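Local coordinates for ActII protein (Streptomyces coelicolor, PDB 2OPT) that belongs to the TetR family and probably represses transcription by binding DNA, with a C-terminal domain of the tetracycline-repressor type, at residues A[169-172]-A[173-177]. Residues are numbered along the deposited sequence; the frame is centred on the assembly and turned at random.
Sequences QLHG and YLKSL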
loop_
_atom_site.group_PDB
_atom_site.type_symbol
_atom_site.label_atom_id
_atom_site.label_comp_id
_atom_site.label_asym_id
_atom_site.label_seq_id
_atom_site.Cartn_x
_atom_site.Cartn_y
_atom_site.Cartn_z
ATOM N N GLN A 169 -5.246 -21.063 11.242
ATOM C CA GLN A 169 -3.895 -21.595 11.420
ATOM C C GLN A 169 -3.002 -20.576 12.149
ATOM O O GLN A 169 -2.418 -20.884 13.190
ATOM C CB GLN A 169 -3.275 -21.956 10.063
ATOM C CG GLN A 169 -4.045 -22.998 9.265
ATOM C CD GLN A 169 -3.446 -24.394 9.359
ATOM O OE1 GLN A 169 -2.299 -24.568 9.797
ATOM N NE2 GLN A 169 -4.218 -25.400 8.933
ATOM N N LEU A 170 -2.909 -19.363 11.605
ATOM C CA LEU A 170 -2.151 -18.273 12.245
ATOM C C LEU A 170 -2.721 -17.908 13.630
ATOM O O LEU A 170 -1.965 -17.721 14.593
ATOM C CB LEU A 170 -2.070 -17.047 11.327
ATOM C CG LEU A 170 -1.173 -15.864 11.718
ATOM C CD1 LEU A 170 0.238 -16.325 12.101
ATOM C CD2 LEU A 170 -1.120 -14.837 10.605
ATOM N N HIS A 171 -4.048 -17.843 13.729
ATOM C CA HIS A 171 -4.734 -17.629 15.008
ATOM C C HIS A 171 -4.329 -18.694 15.998
ATOM O O HIS A 171 -4.058 -18.404 17.161
ATOM C CB HIS A 171 -6.256 -17.655 14.827
ATOM C CG HIS A 171 -7.026 -17.393 16.087
ATOM N ND1 HIS A 171 -7.852 -16.299 16.240
ATOM C CD2 HIS A 171 -7.132 -18.105 17.237
ATOM C CE1 HIS A 171 -8.414 -16.332 17.437
ATOM N NE2 HIS A 171 -7.989 -17.413 18.064
ATOM N N GLY A 172 -4.300 -19.933 15.525
ATOM C CA GLY A 172 -4.028 -21.082 16.369
ATOM C C GLY A 172 -2.570 -21.188 16.719
ATOM O O GLY A 172 -2.225 -21.670 17.785
ATOM N N TYR A 173 -1.699 -20.750 15.817
ATOM C CA TYR A 173 -0.307 -20.628 16.181
ATOM C C TYR A 173 -0.177 -19.591 17.306
ATOM O O TYR A 173 0.314 -19.901 18.377
ATOM C CB TYR A 173 0.537 -20.222 14.983
ATOM C CG TYR A 173 1.998 -20.173 15.298
ATOM C CD1 TYR A 173 2.665 -21.308 15.695
ATOM C CD2 TYR A 173 2.722 -18.983 15.188
ATOM C CE1 TYR A 173 4.007 -21.278 15.989
ATOM C CE2 TYR A 173 4.067 -18.943 15.466
ATOM C CZ TYR A 173 4.707 -20.089 15.876
ATOM O OH TYR A 173 6.051 -20.084 16.177
ATOM N N LEU A 174 -0.627 -18.357 17.058
ATOM C CA LEU A 174 -0.494 -17.277 18.022
ATOM C C LEU A 174 -1.172 -17.643 19.332
ATOM O O LEU A 174 -0.554 -17.572 20.387
ATOM C CB LEU A 174 -1.085 -15.983 17.464
ATOM C CG LEU A 174 -0.337 -15.251 16.360
ATOM C CD1 LEU A 174 -0.937 -13.828 16.201
ATOM C CD2 LEU A 174 1.175 -15.207 16.609
ATOM N N LYS A 175 -2.430 -18.067 19.257
ATOM C CA LYS A 175 -3.181 -18.397 20.468
ATOM C C LYS A 175 -2.533 -19.482 21.347
ATOM O O LYS A 175 -2.612 -19.409 22.573
ATOM C CB LYS A 175 -4.688 -18.734 20.088
ATOM C CG LYS A 175 -5.390 -19.688 21.135
ATOM C CD LYS A 175 -6.664 -19.063 21.738
ATOM C CE LYS A 175 -7.370 -20.045 22.679
ATOM N NZ LYS A 175 -8.813 -19.665 22.891
ATOM N N SER A 176 -1.844 -20.444 20.721
ATOM C CA SER A 176 -1.167 -21.533 21.450
ATOM C C SER A 176 0.348 -21.326 21.661
ATOM O O SER A 176 1.076 -22.273 21.951
ATOM C CB SER A 176 -1.455 -22.886 20.789
ATOM O OG SER A 176 -0.623 -23.096 19.652
ATOM N N LEU A 177 0.815 -20.084 21.504
ATOM C CA LEU A 177 2.176 -19.669 21.896
ATOM C C LEU A 177 2.296 -19.669 23.411
ATOM O O LEU A 177 1.281 -19.454 24.102
ATOM C CB LEU A 177 2.451 -18.258 21.377
ATOM C CG LEU A 177 3.406 -17.934 20.202
ATOM C CD1 LEU A 177 3.728 -19.079 19.229
ATOM C CD2 LEU A 177 2.916 -16.686 19.483
#
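With chi1 at 80°, Ser176 holds its OG between its own backbone N and carbonyl carbon, which brings OG to Gly172 O, while His171 (chi1 -178°) and Lys175 both carry CG anti to the backbone N and run side by side, Lys175 bending at chi2. Ser176 OG donates to Gly172 O over 2.8 Å, lying in the carbonyl plane. The same oxygen takes Ser176 N, at 3.2 Å and from 47° out of that plane, an N-H shared weakly with Tyr173 O. A serine hydroxyl bonded to the carbonyl four residues back closes the last turn of helix 164-175; Ser176 is the first residue to leave helical phi/psi. Upstream, i to i+4 bonding persists: Leu174 N meets Leu170 O at 2.9 Å, and Lys175 N meets His171 O at 2.7 Å. The His171 ring meets Lys175 CB obliquely, CD2 to CB 3.8 Å, and Leu170 CD1 lies 4.4 Å from Leu174 CG. Leu177 CD1 sits 3.6 Å above one face of the Tyr173 ring, offset toward its rim. In the TetR-like C-terminal domain, this helix end rests on helix 189-194 through Leu170 and His171 on Thr193 and Leu174 and Lys175 on Ala189; Leu170 also packs on Leu106, and Tyr173 and Leu177 on Met111, of the second subunit.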